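Coelenterazine-binding protein with bound coelenterazine (Renilla muelleri, PDB 2HPS) binds coelenterazine, the luciferin of the sea pansy, and makes it available for reaction with luciferase and oxygen when calcium is bound. Local coordinates at residues Arg9-Met20 against Val78-Leu89; Glu56-Val64 against Met99-Met107. All blocks are in the same frame, centred on the assembly; numbering follows the deposited sequence. Where two conformers were deposited one is given.

Interaction 1 of 2, residues Arg9-Met20 against Val78-Leu89. With CTZ (c2-hydroxy-coelenterazine), chain B.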
loop_
_atom_site.group_PDB
_atom_site.type_symbol
_atom_site.label_atom_id
_atom_site.label_comp_id
_atom_site.label_asym_id
_atom_site.label_seq_id
_atom_site.Cartn_x
_atom_site.Cartn_y
_atom_site.Cartn_z
ATOM N N ARG A 9 -10.344 -15.274 -6.189
ATOM C CA ARG A 9 -10.457 -14.870 -4.790
ATOM C C ARG A 9 -9.193 -15.270 -4.024
ATOM O O ARG A 9 -8.680 -14.491 -3.219
ATOM C CB ARG A 9 -11.702 -15.455 -4.125
ATOM C CG ARG A 9 -11.846 -14.967 -2.679
ATOM C CD ARG A 9 -13.139 -15.431 -2.052
ATOM N NE ARG A 9 -13.251 -14.947 -0.672
ATOM C CZ ARG A 9 -13.670 -13.737 -0.296
ATOM N NH1 ARG A 9 -14.055 -12.824 -1.192
ATOM N NH2 ARG A 9 -13.708 -13.438 0.998
ATOM N N ALA A 10 -8.688 -16.475 -4.295
ATOM C CA ALA A 10 -7.466 -16.948 -3.631
ATOM C C ALA A 10 -6.312 -15.992 -3.873
ATOM O O ALA A 10 -5.619 -15.598 -2.932
ATOM C CB ALA A 10 -7.095 -18.367 -4.116
ATOM N N TYR A 11 -6.131 -15.595 -5.135
ATOM C CA TYR A 11 -5.011 -14.732 -5.495
ATOM C C TYR A 11 -5.179 -13.338 -4.864
ATOM O O TYR A 11 -4.234 -12.778 -4.315
ATOM C CB TYR A 11 -4.873 -14.646 -7.024
ATOM C CG TYR A 11 -3.769 -13.702 -7.444
ATOM C CD1 TYR A 11 -2.430 -13.981 -7.129
ATOM C CD2 TYR A 11 -4.067 -12.494 -8.077
ATOM C CE1 TYR A 11 -1.399 -13.094 -7.479
ATOM C CE2 TYR A 11 -3.052 -11.602 -8.420
ATOM C CZ TYR A 11 -1.728 -11.899 -8.118
ATOM O OH TYR A 11 -0.723 -11.028 -8.473
ATOM N N HIS A 12 -6.392 -12.792 -4.941
ATOM C CA HIS A 12 -6.631 -11.469 -4.356
ATOM C C HIS A 12 -6.390 -11.475 -2.855
ATOM O O HIS A 12 -5.718 -10.579 -2.328
ATOM C CB HIS A 12 -8.026 -10.941 -4.676
ATOM C CG HIS A 12 -8.142 -9.470 -4.468
ATOM N ND1 HIS A 12 -8.403 -8.912 -3.235
ATOM C CD2 HIS A 12 -7.954 -8.435 -5.323
ATOM C CE1 HIS A 12 -8.378 -7.593 -3.342
ATOM N NE2 HIS A 12 -8.126 -7.279 -4.601
ATOM N N LEU A 13 -6.869 -12.515 -2.169
ATOM C CA LEU A 13 -6.597 -12.620 -0.724
ATOM C C LEU A 13 -5.114 -12.745 -0.412
ATOM O O LEU A 13 -4.646 -12.257 0.621
ATOM C CB LEU A 13 -7.340 -13.820 -0.119
ATOM C CG LEU A 13 -8.856 -13.714 0.025
ATOM C CD1 LEU A 13 -9.443 -15.097 0.357
ATOM C CD2 LEU A 13 -9.195 -12.724 1.154
ATOM N N ARG A 14 -4.390 -13.472 -1.261
ATOM C CA ARG A 14 -2.936 -13.611 -1.123
ATOM C C ARG A 14 -2.244 -12.257 -1.217
ATOM O O ARG A 14 -1.376 -11.942 -0.395
ATOM C CB ARG A 14 -2.386 -14.572 -2.174
ATOM C CG ARG A 14 -0.896 -14.896 -2.011
ATOM C CD ARG A 14 -0.479 -15.974 -3.043
ATOM N NE ARG A 14 0.945 -16.282 -2.955
ATOM C CZ ARG A 14 1.487 -17.166 -2.123
ATOM N NH1 ARG A 14 0.722 -17.847 -1.260
ATOM N NH2 ARG A 14 2.818 -17.353 -2.138
ATOM N N LYS A 15 -2.688 -11.431 -2.169
ATOM C CA LYS A 15 -2.192 -10.078 -2.276
ATOM C C LYS A 15 -2.508 -9.292 -1.002
ATOM O O LYS A 15 -1.630 -8.640 -0.433
ATOM C CB LYS A 15 -2.786 -9.386 -3.495
ATOM C CG LYS A 15 -2.221 -9.891 -4.837
ATOM C CD LYS A 15 -2.618 -8.991 -5.995
ATOM C CE LYS A 15 -4.137 -8.951 -6.233
ATOM N NZ LYS A 15 -4.511 -8.056 -7.425
HETATM N N MSE A 16 -3.754 -9.375 -0.553
HETATM C CA MSE A 16 -4.181 -8.579 0.603
HETATM C C MSE A 16 -3.471 -9.024 1.888
HETATM O O MSE A 16 -3.124 -8.204 2.728
HETATM C CB MSE A 16 -5.696 -8.600 0.775
HETATM C CG MSE A 16 -6.475 -7.986 -0.373
HETATM SE SE MSE A 16 -5.919 -6.113 -0.783
HETATM C CE MSE A 16 -4.900 -6.475 -2.500
ATOM N N LYS A 17 -3.244 -10.324 2.042
ATOM C CA LYS A 17 -2.500 -10.801 3.206
ATOM C C LYS A 17 -1.044 -10.283 3.220
ATOM O O LYS A 17 -0.470 -9.995 4.277
ATOM C CB LYS A 17 -2.538 -12.343 3.284
ATOM C CG LYS A 17 -2.019 -12.873 4.632
ATOM C CD LYS A 17 -2.027 -14.411 4.758
ATOM C CE LYS A 17 -1.279 -14.819 6.038
ATOM N NZ LYS A 17 -1.220 -16.313 6.160
ATOM N N THR A 18 -0.454 -10.153 2.038
ATOM C CA THR A 18 0.908 -9.638 1.912
ATOM C C THR A 18 0.926 -8.174 2.384
ATOM O O THR A 18 1.792 -7.762 3.165
ATOM C CB THR A 18 1.368 -9.797 0.460
ATOM O OG1 THR A 18 1.299 -11.199 0.119
ATOM C CG2 THR A 18 2.805 -9.318 0.284
ATOM N N ARG A 19 -0.086 -7.433 1.960
ATOM C CA ARG A 19 -0.255 -6.030 2.355
ATOM C C ARG A 19 -0.467 -5.937 3.872
ATOM O O ARG A 19 0.141 -5.117 4.546
ATOM C CB ARG A 19 -1.471 -5.453 1.630
ATOM C CG ARG A 19 -1.832 -4.041 2.040
ATOM C CD ARG A 19 -3.105 -3.617 1.304
ATOM N NE ARG A 19 -3.730 -2.456 1.953
ATOM C CZ ARG A 19 -5.011 -2.106 1.812
ATOM N NH1 ARG A 19 -5.837 -2.801 1.024
ATOM N NH2 ARG A 19 -5.466 -1.036 2.444
HETATM N N MSE A 20 -1.319 -6.796 4.408
HETATM C CA MSE A 20 -1.647 -6.699 5.815
HETATM C C MSE A 20 -0.484 -7.092 6.700
HETATM O O MSE A 20 -0.330 -6.557 7.813
HETATM C CB MSE A 20 -2.891 -7.518 6.131
HETATM C CG MSE A 20 -4.158 -7.008 5.460
HETATM SE SE MSE A 20 -4.598 -5.208 6.077
HETATM C CE MSE A 20 -3.926 -4.070 4.797
ATOM N N VAL A 78 -4.058 -10.992 10.718
ATOM C CA VAL A 78 -3.744 -10.514 9.372
ATOM C C VAL A 78 -4.645 -11.124 8.287
ATOM O O VAL A 78 -5.007 -10.431 7.345
ATOM C CB VAL A 78 -2.241 -10.655 9.014
ATOM C CG1 VAL A 78 -1.398 -9.832 9.999
ATOM C CG2 VAL A 78 -1.811 -12.133 8.988
ATOM N N GLU A 79 -5.044 -12.394 8.424
ATOM C CA GLU A 79 -5.930 -12.964 7.395
ATOM C C GLU A 79 -7.368 -12.438 7.498
ATOM O O GLU A 79 -8.024 -12.269 6.462
ATOM C CB GLU A 79 -5.841 -14.509 7.272
ATOM C CG GLU A 79 -6.789 -15.186 6.210
ATOM C CD GLU A 79 -6.568 -14.804 4.712
ATOM O OE1 GLU A 79 -7.406 -15.219 3.870
ATOM O OE2 GLU A 79 -5.579 -14.125 4.342
ATOM N N GLU A 80 -7.844 -12.146 8.714
ATOM C CA GLU A 80 -9.172 -11.528 8.863
ATOM C C GLU A 80 -9.195 -10.133 8.213
ATOM O O GLU A 80 -10.150 -9.790 7.501
ATOM C CB GLU A 80 -9.606 -11.443 10.325
ATOM C CG GLU A 80 -11.035 -10.931 10.528
ATOM C CD GLU A 80 -11.510 -11.029 11.978
ATOM O OE1 GLU A 80 -11.120 -11.988 12.679
ATOM O OE2 GLU A 80 -12.278 -10.150 12.415
ATOM N N ALA A 81 -8.141 -9.352 8.445
ATOM C CA ALA A 81 -8.013 -8.041 7.803
ATOM C C ALA A 81 -7.912 -8.170 6.282
ATOM O O ALA A 81 -8.488 -7.356 5.548
ATOM C CB ALA A 81 -6.807 -7.284 8.361
ATOM N N ALA A 82 -7.187 -9.193 5.813
ATOM C CA ALA A 82 -7.087 -9.469 4.374
ATOM C C ALA A 82 -8.460 -9.769 3.750
ATOM O O ALA A 82 -8.801 -9.252 2.694
ATOM C CB ALA A 82 -6.086 -10.610 4.092
ATOM N N VAL A 83 -9.263 -10.587 4.424
ATOM C CA VAL A 83 -10.611 -10.856 3.956
ATOM C C VAL A 83 -11.438 -9.557 3.873
ATOM O O VAL A 83 -12.154 -9.330 2.899
ATOM C CB VAL A 83 -11.307 -11.925 4.846
ATOM C CG1 VAL A 83 -12.775 -11.927 4.583
ATOM C CG2 VAL A 83 -10.695 -13.338 4.580
ATOM N N ASN A 84 -11.325 -8.716 4.894
ATOM C CA ASN A 84 -12.037 -7.431 4.910
ATOM C C ASN A 84 -11.621 -6.540 3.735
ATOM O O ASN A 84 -12.474 -5.922 3.096
ATOM C CB ASN A 84 -11.821 -6.714 6.233
ATOM C CG ASN A 84 -12.501 -7.422 7.405
ATOM O OD1 ASN A 84 -13.444 -8.199 7.219
ATOM N ND2 ASN A 84 -12.032 -7.139 8.607
ATOM N N ALA A 85 -10.320 -6.526 3.438
ATOM C CA ALA A 85 -9.782 -5.801 2.277
ATOM C C ALA A 85 -10.355 -6.321 0.955
ATOM O O ALA A 85 -10.839 -5.555 0.119
ATOM C CB ALA A 85 -8.220 -5.888 2.274
ATOM N N THR A 86 -10.292 -7.639 0.744
ATOM C CA THR A 86 -10.777 -8.247 -0.488
ATOM C C THR A 86 -12.275 -8.010 -0.648
ATOM O O THR A 86 -12.736 -7.594 -1.722
ATOM C CB THR A 86 -10.422 -9.756 -0.495
ATOM O OG1 THR A 86 -8.987 -9.870 -0.568
ATOM C CG2 THR A 86 -11.081 -10.493 -1.678
ATOM N N ASP A 87 -13.021 -8.239 0.435
ATOM C CA ASP A 87 -14.483 -8.062 0.409
ATOM C C ASP A 87 -14.844 -6.616 0.056
ATOM O O ASP A 87 -15.699 -6.393 -0.800
ATOM C CB ASP A 87 -15.123 -8.455 1.754
ATOM C CG ASP A 87 -15.219 -9.961 1.953
ATOM O OD1 ASP A 87 -15.008 -10.718 0.988
ATOM O OD2 ASP A 87 -15.495 -10.383 3.103
ATOM N N SER A 88 -14.173 -5.663 0.700
ATOM C CA SER A 88 -14.410 -4.222 0.451
ATOM C C SER A 88 -14.019 -3.772 -0.957
ATOM O O SER A 88 -14.830 -3.158 -1.671
ATOM C CB SER A 88 -13.775 -3.339 1.525
ATOM O OG SER A 88 -12.383 -3.533 1.633
ATOM N N LEU A 89 -12.786 -4.092 -1.359
ATOM C CA LEU A 89 -12.271 -3.653 -2.662
ATOM C C LEU A 89 -13.007 -4.233 -3.844
ATOM O O LEU A 89 -13.264 -3.522 -4.808
ATOM C CB LEU A 89 -10.776 -3.964 -2.787
ATOM C CG LEU A 89 -9.906 -3.062 -1.915
ATOM C CD1 LEU A 89 -8.524 -3.678 -1.719
ATOM C CD2 LEU A 89 -9.826 -1.639 -2.514
HETATM N N1 CTZ B . 3.520 0.082 1.736
HETATM C C2 CTZ B . 3.658 0.005 3.088
HETATM C C3 CTZ B . 4.683 -1.028 3.252
HETATM N N4 CTZ B . 5.098 -1.485 2.074
HETATM C C5 CTZ B . 6.009 -2.427 1.750
HETATM C C6 CTZ B . 6.216 -2.720 0.399
HETATM N N7 CTZ B . 5.532 -2.073 -0.569
HETATM C C8 CTZ B . 4.622 -1.118 -0.277
HETATM C C9 CTZ B . 4.379 -0.816 1.153
HETATM C C10 CTZ B . 2.899 0.803 4.121
HETATM C C11 CTZ B . 1.447 0.421 3.980
HETATM C C12 CTZ B . 0.532 1.363 3.514
HETATM C C13 CTZ B . -0.811 1.041 3.358
HETATM C C14 CTZ B . -1.229 -0.253 3.686
HETATM C C15 CTZ B . -0.314 -1.211 4.147
HETATM C C16 CTZ B . 1.034 -0.874 4.295
HETATM O O17 CTZ B . -2.538 -0.573 3.532
HETATM O O18 CTZ B . 5.145 -1.468 4.376
HETATM C C19 CTZ B . 7.234 -3.729 0.028
HETATM C C20 CTZ B . 7.463 -4.863 0.811
HETATM C C21 CTZ B . 8.438 -5.784 0.439
HETATM C C22 CTZ B . 9.206 -5.568 -0.715
HETATM C C23 CTZ B . 9.000 -4.438 -1.493
HETATM C C24 CTZ B . 8.016 -3.514 -1.121
HETATM O O25 CTZ B . 10.156 -6.484 -1.048
HETATM C C26 CTZ B . 3.815 -0.385 -1.333
HETATM C C27 CTZ B . 4.618 0.786 -1.837
HETATM C C28 CTZ B . 4.210 2.099 -1.606
HETATM C C29 CTZ B . 4.984 3.152 -2.097
HETATM C C30 CTZ B . 6.168 2.881 -2.800
HETATM C C31 CTZ B . 6.566 1.567 -3.043
HETATM C C32 CTZ B . 5.782 0.515 -2.563
#
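Met16, a selenomethionine, packs as a knob into a hole formed by Ala82, Ala85, Thr86 and Leu89. This is knobs-into-holes packing between two helices of an EF-hand protein. The short axes cross at 124° and approach to 8.2 Å. Ala82 enters the opposite helix in return, among Leu13, Met16, Lys17 and Met20. Met16 can be followed outward. Its CB lies against Ala82 CB and the carbonyl O of Ala82. Its CG is 3.1 Å from Thr86 OG1 and also touches Ala85 CB. The chain then bends, first at chi2 (-55°), and Met16 SE comes to lie 3.7 Å from Leu89 CD1. The same SE lies at the edge of the Arg19 guanidinium.

Thr86 OG1 also meets the His12 ring at its edge, in plane. The hydrogen bond between Thr86 OG1 and His12 ND1 is 2.9 Å long and fairly straight. NE2 of the same ring is bonded to the carbonyl of Leu168, so both ring nitrogens have partners. Leu13 CD2 rests on Thr86 and Val83.

Arg9 reaches out as an extended chain and grips Asp87 end-on. Arg9 NH1 and NH2 both bond to Asp87 OD1, NH2 at 3.0 Å, and the guanidinium and carboxylate planes are nearly coplanar. A leucine in place of Arg9 would probably leave the Asp87 carboxylate without its charged mate across the helices. At the other end, Met20 SE packs on Ala81 CB. Beside it, Arg19 NE donates to O17 of the bound coelenterazine at 2.7 Å, with an N-H...O angle of 163°.

Interaction 2 of 2, residues Glu56-Val64 against Met99-Met107. With CTZ (c2-hydroxy-coelenterazine), chain B.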
loop_
_atom_site.group_PDB
_atom_site.type_symbol
_atom_site.label_atom_id
_atom_site.label_comp_id
_atom_site.label_asym_id
_atom_site.label_seq_id
_atom_site.Cartn_x
_atom_site.Cartn_y
_atom_site.Cartn_z
ATOM N N GLU A 56 -4.121 15.018 7.588
ATOM C CA GLU A 56 -4.889 14.527 6.444
ATOM C C GLU A 56 -4.464 13.080 6.112
ATOM O O GLU A 56 -5.306 12.217 5.844
ATOM C CB GLU A 56 -4.669 15.442 5.238
ATOM C CG GLU A 56 -5.372 16.787 5.350
ATOM C CD GLU A 56 -4.960 17.763 4.255
ATOM O OE1 GLU A 56 -4.541 17.316 3.158
ATOM O OE2 GLU A 56 -5.061 18.997 4.488
ATOM N N THR A 57 -3.161 12.833 6.170
ATOM C CA THR A 57 -2.610 11.482 5.942
ATOM C C THR A 57 -3.130 10.514 7.008
ATOM O O THR A 57 -3.656 9.442 6.677
ATOM C CB THR A 57 -1.068 11.485 5.921
ATOM O OG1 THR A 57 -0.611 12.439 4.949
ATOM C CG2 THR A 57 -0.505 10.085 5.577
ATOM N N ARG A 58 -3.034 10.903 8.281
ATOM C CA ARG A 58 -3.617 10.082 9.358
ATOM C C ARG A 58 -5.120 9.802 9.152
ATOM O O ARG A 58 -5.576 8.672 9.298
ATOM C CB ARG A 58 -3.347 10.718 10.732
ATOM C CG ARG A 58 -3.327 9.705 11.891
ATOM C CD ARG A 58 -3.171 10.390 13.266
ATOM N NE ARG A 58 -4.264 11.336 13.541
ATOM C CZ ARG A 58 -5.353 11.056 14.252
ATOM N NH1 ARG A 58 -5.516 9.848 14.802
ATOM N NH2 ARG A 58 -6.285 11.989 14.424
ATOM N N GLN A 59 -5.894 10.836 8.817
ATOM C CA GLN A 59 -7.324 10.677 8.634
ATOM C C GLN A 59 -7.652 9.712 7.485
ATOM O O GLN A 59 -8.593 8.928 7.587
ATOM C CB GLN A 59 -7.987 12.042 8.425
ATOM C CG GLN A 59 -8.065 12.860 9.722
ATOM C CD GLN A 59 -8.913 12.190 10.802
ATOM O OE1 GLN A 59 -9.934 11.565 10.512
ATOM N NE2 GLN A 59 -8.482 12.316 12.059
ATOM N N GLU A 60 -6.844 9.747 6.427
ATOM C CA GLU A 60 -7.103 8.845 5.297
ATOM C C GLU A 60 -6.805 7.416 5.731
ATOM O O GLU A 60 -7.593 6.501 5.452
ATOM C CB GLU A 60 -6.318 9.237 4.037
ATOM C CG GLU A 60 -6.603 8.328 2.810
ATOM C CD GLU A 60 -8.083 8.287 2.346
ATOM O OE1 GLU A 60 -8.960 9.069 2.817
ATOM O OE2 GLU A 60 -8.387 7.432 1.484
ATOM N N PHE A 61 -5.700 7.226 6.448
ATOM C CA PHE A 61 -5.426 5.899 7.012
ATOM C C PHE A 61 -6.523 5.398 7.951
ATOM O O PHE A 61 -6.867 4.220 7.935
ATOM C CB PHE A 61 -4.044 5.839 7.672
ATOM C CG PHE A 61 -2.939 5.518 6.699
ATOM C CD1 PHE A 61 -2.562 6.445 5.729
ATOM C CD2 PHE A 61 -2.303 4.277 6.739
ATOM C CE1 PHE A 61 -1.536 6.139 4.790
ATOM C CE2 PHE A 61 -1.300 3.956 5.818
ATOM C CZ PHE A 61 -0.907 4.893 4.848
ATOM N N LEU A 62 -7.091 6.291 8.764
ATOM C CA LEU A 62 -8.177 5.886 9.647
ATOM C C LEU A 62 -9.415 5.495 8.857
ATOM O O LEU A 62 -10.106 4.549 9.213
ATOM C CB LEU A 62 -8.515 7.002 10.646
ATOM C CG LEU A 62 -7.452 7.298 11.704
ATOM C CD1 LEU A 62 -7.898 8.537 12.488
ATOM C CD2 LEU A 62 -7.193 6.114 12.633
ATOM N N ARG A 63 -9.687 6.220 7.773
ATOM C CA ARG A 63 -10.836 5.926 6.920
ATOM C C ARG A 63 -10.735 4.510 6.335
ATOM O O ARG A 63 -11.702 3.733 6.348
ATOM C CB ARG A 63 -10.946 6.974 5.806
ATOM C CG ARG A 63 -12.303 6.902 5.054
ATOM C CD ARG A 63 -12.341 7.958 3.932
ATOM N NE ARG A 63 -11.477 7.586 2.812
ATOM C CZ ARG A 63 -11.819 6.726 1.855
ATOM N NH1 ARG A 63 -13.014 6.141 1.870
ATOM N NH2 ARG A 63 -10.957 6.437 0.891
ATOM N N VAL A 64 -9.551 4.188 5.823
ATOM C CA VAL A 64 -9.243 2.849 5.312
ATOM C C VAL A 64 -9.243 1.819 6.459
ATOM O O VAL A 64 -9.794 0.738 6.296
ATOM C CB VAL A 64 -7.942 2.857 4.476
ATOM C CG1 VAL A 64 -7.576 1.454 3.986
ATOM C CG2 VAL A 64 -8.112 3.798 3.277
HETATM N N MSE A 99 -11.917 6.638 -5.200
HETATM C CA MSE A 99 -11.661 6.954 -3.802
HETATM C C MSE A 99 -10.664 5.971 -3.209
HETATM O O MSE A 99 -9.878 6.336 -2.331
HETATM C CB MSE A 99 -12.952 6.948 -2.986
HETATM C CG MSE A 99 -13.799 8.169 -3.190
HETATM SE SE MSE A 99 -12.840 9.837 -2.718
HETATM C CE MSE A 99 -11.991 9.352 -1.179
ATOM N N ALA A 100 -10.695 4.723 -3.693
ATOM C CA ALA A 100 -9.816 3.668 -3.155
ATOM C C ALA A 100 -8.321 3.884 -3.385
ATOM O O ALA A 100 -7.485 3.295 -2.677
ATOM C CB ALA A 100 -10.226 2.317 -3.695
ATOM N N VAL A 101 -7.974 4.721 -4.366
ATOM C CA VAL A 101 -6.552 4.961 -4.662
ATOM C C VAL A 101 -6.007 6.252 -4.065
ATOM O O VAL A 101 -4.818 6.560 -4.183
ATOM C CB VAL A 101 -6.257 4.893 -6.178
ATOM C CG1 VAL A 101 -6.686 3.522 -6.721
ATOM C CG2 VAL A 101 -6.949 6.039 -6.938
ATOM N N ILE A 102 -6.891 7.010 -3.419
ATOM C CA ILE A 102 -6.494 8.253 -2.764
ATOM C C ILE A 102 -5.344 8.068 -1.770
ATOM O O ILE A 102 -4.392 8.851 -1.756
ATOM C CB ILE A 102 -7.751 8.945 -2.152
ATOM C CG1 ILE A 102 -8.675 9.412 -3.288
ATOM C CG2 ILE A 102 -7.377 10.052 -1.184
ATOM C CD1 ILE A 102 -8.132 10.598 -4.142
ATOM N N GLN A 103 -5.406 7.012 -0.966
ATOM C CA GLN A 103 -4.339 6.710 -0.034
ATOM C C GLN A 103 -2.986 6.560 -0.749
ATOM O O GLN A 103 -1.967 7.118 -0.317
ATOM C CB GLN A 103 -4.702 5.431 0.705
ATOM C CG GLN A 103 -3.883 5.129 1.915
ATOM C CD GLN A 103 -4.285 3.785 2.518
ATOM O OE1 GLN A 103 -4.930 2.951 1.863
ATOM N NE2 GLN A 103 -3.927 3.581 3.773
ATOM N N SER A 104 -2.979 5.827 -1.862
ATOM C CA SER A 104 -1.751 5.599 -2.602
ATOM C C SER A 104 -1.250 6.880 -3.265
ATOM O O SER A 104 -0.055 7.084 -3.381
ATOM C CB SER A 104 -1.954 4.503 -3.645
ATOM O OG SER A 104 -2.098 3.230 -3.024
ATOM N N LEU A 105 -2.173 7.730 -3.724
ATOM C CA LEU A 105 -1.794 9.016 -4.322
ATOM C C LEU A 105 -1.223 9.990 -3.288
ATOM O O LEU A 105 -0.305 10.772 -3.594
ATOM C CB LEU A 105 -2.981 9.639 -5.071
ATOM C CG LEU A 105 -3.338 8.906 -6.379
ATOM C CD1 LEU A 105 -4.628 9.434 -7.012
ATOM C CD2 LEU A 105 -2.170 8.934 -7.394
ATOM N N ILE A 106 -1.751 9.936 -2.061
ATOM C CA ILE A 106 -1.125 10.661 -0.944
ATOM C C ILE A 106 0.311 10.182 -0.740
ATOM O O ILE A 106 1.238 11.004 -0.652
ATOM C CB ILE A 106 -1.949 10.551 0.361
ATOM C CG1 ILE A 106 -3.263 11.324 0.202
ATOM C CG2 ILE A 106 -1.130 11.041 1.593
ATOM C CD1 ILE A 106 -4.136 11.289 1.448
HETATM N N MSE A 107 0.508 8.859 -0.710
HETATM C CA MSE A 107 1.854 8.310 -0.588
HETATM C C MSE A 107 2.745 8.724 -1.743
HETATM O O MSE A 107 3.890 9.093 -1.528
HETATM C CB MSE A 107 1.830 6.798 -0.439
HETATM C CG MSE A 107 1.061 6.389 0.786
HETATM SE SE MSE A 107 1.077 4.442 1.022
HETATM C CE MSE A 107 2.511 4.200 1.196
HETATM N N1 CTZ B . 3.520 0.082 1.736
HETATM C C2 CTZ B . 3.658 0.005 3.088
HETATM C C3 CTZ B . 4.683 -1.028 3.252
HETATM N N4 CTZ B . 5.098 -1.485 2.074
HETATM C C5 CTZ B . 6.009 -2.427 1.750
HETATM C C6 CTZ B . 6.216 -2.720 0.399
HETATM N N7 CTZ B . 5.532 -2.073 -0.569
HETATM C C8 CTZ B . 4.622 -1.118 -0.277
HETATM C C9 CTZ B . 4.379 -0.816 1.153
HETATM C C10 CTZ B . 2.899 0.803 4.121
HETATM C C11 CTZ B . 1.447 0.421 3.980
HETATM C C12 CTZ B . 0.532 1.363 3.514
HETATM C C13 CTZ B . -0.811 1.041 3.358
HETATM C C14 CTZ B . -1.229 -0.253 3.686
HETATM C C15 CTZ B . -0.314 -1.211 4.147
HETATM C C16 CTZ B . 1.034 -0.874 4.295
HETATM O O17 CTZ B . -2.538 -0.573 3.532
HETATM O O18 CTZ B . 5.145 -1.468 4.376
HETATM C C19 CTZ B . 7.234 -3.729 0.028
HETATM C C20 CTZ B . 7.463 -4.863 0.811
HETATM C C21 CTZ B . 8.438 -5.784 0.439
HETATM C C22 CTZ B . 9.206 -5.568 -0.715
HETATM C C23 CTZ B . 9.000 -4.438 -1.493
HETATM C C24 CTZ B . 8.016 -3.514 -1.121
HETATM O O25 CTZ B . 10.156 -6.484 -1.048
HETATM C C26 CTZ B . 3.815 -0.385 -1.333
HETATM C C27 CTZ B . 4.618 0.786 -1.837
HETATM C C28 CTZ B . 4.210 2.099 -1.606
HETATM C C29 CTZ B . 4.984 3.152 -2.097
HETATM C C30 CTZ B . 6.168 2.881 -2.800
HETATM C C31 CTZ B . 6.566 1.567 -3.043
HETATM C C32 CTZ B . 5.782 0.515 -2.563
HETATM O O HOH W 1 -7.922 5.634 -0.458
#
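Phe61 presents one ring face to Gln103. Gln103 NE2 stands 3.2 Å above the plane of the Phe61 ring, over its centre. The amide is turned 76° from the ring, so it does not stack flat. Met107 SE lies at the ring edge, 4.3 Å from Phe61 CZ. Gln103 reaches the ring with CG anti to its backbone N (chi1 -167°) and the chain extended beyond. Its NE2 is also hydrogen-bonded to Tyr36 OH, which helps fix the amide. Its OE1 faces the methyl groups of Val64.

The Arg63 guanidinium carries Met99 CE over one face, offset toward the rim. Glu60 lies at its edge. Arg63 grips the carboxylate side-on, NE to Glu60 OE1 and NH2 to Glu60 OE2, the latter pair 2.8 Å apart. The Glu60 side chain is also a knob, set among Met99, Ile102, Gln103 and Ile106. One water joins the two segments. It accepts from Gln103 N and lies 2.7 Å from Glu60 OE2 and close to Met99 O as well.

Phe61 and Met107 also border the coelenterazine, with Phe61 CE2 3.8 Å from its C13. The contact joins a helix of the second EF-hand range to one of the third. Helices 56-64 and 102-107 run roughly antiparallel, their axes 10.2 Å apart at closest approach. Helix 33-47 touches Phe61 and Val64, Arg19 of helix 6-21 reaches Val64 and Gln103, and helix 157-169 packs on Ala100, Val101 and Ser104.

In the fold
The two contacts alternate along the chain: 9-20, then 56-64, 78-89 and 99-107. Their centres are about 18 Å apart. Interaction 1 pairs helix 6-21 with helix 78-91. Interaction 2 pairs helix 51-68, from the second EF-hand range, with the start of the third. The two meet directly, through Arg19 on Val64 and Gln103, and Leu89 on Ala100. Both reach the same coelenterazine, so residues far apart in sequence share one pocket. Tyr36 is a common neighbour, bonded to Arg19, Gln103 and the ligand. Helix 102-111 leads on to the loop with Asp112, probably a calcium ligand. Calcium binding there could therefore be felt at the pocket.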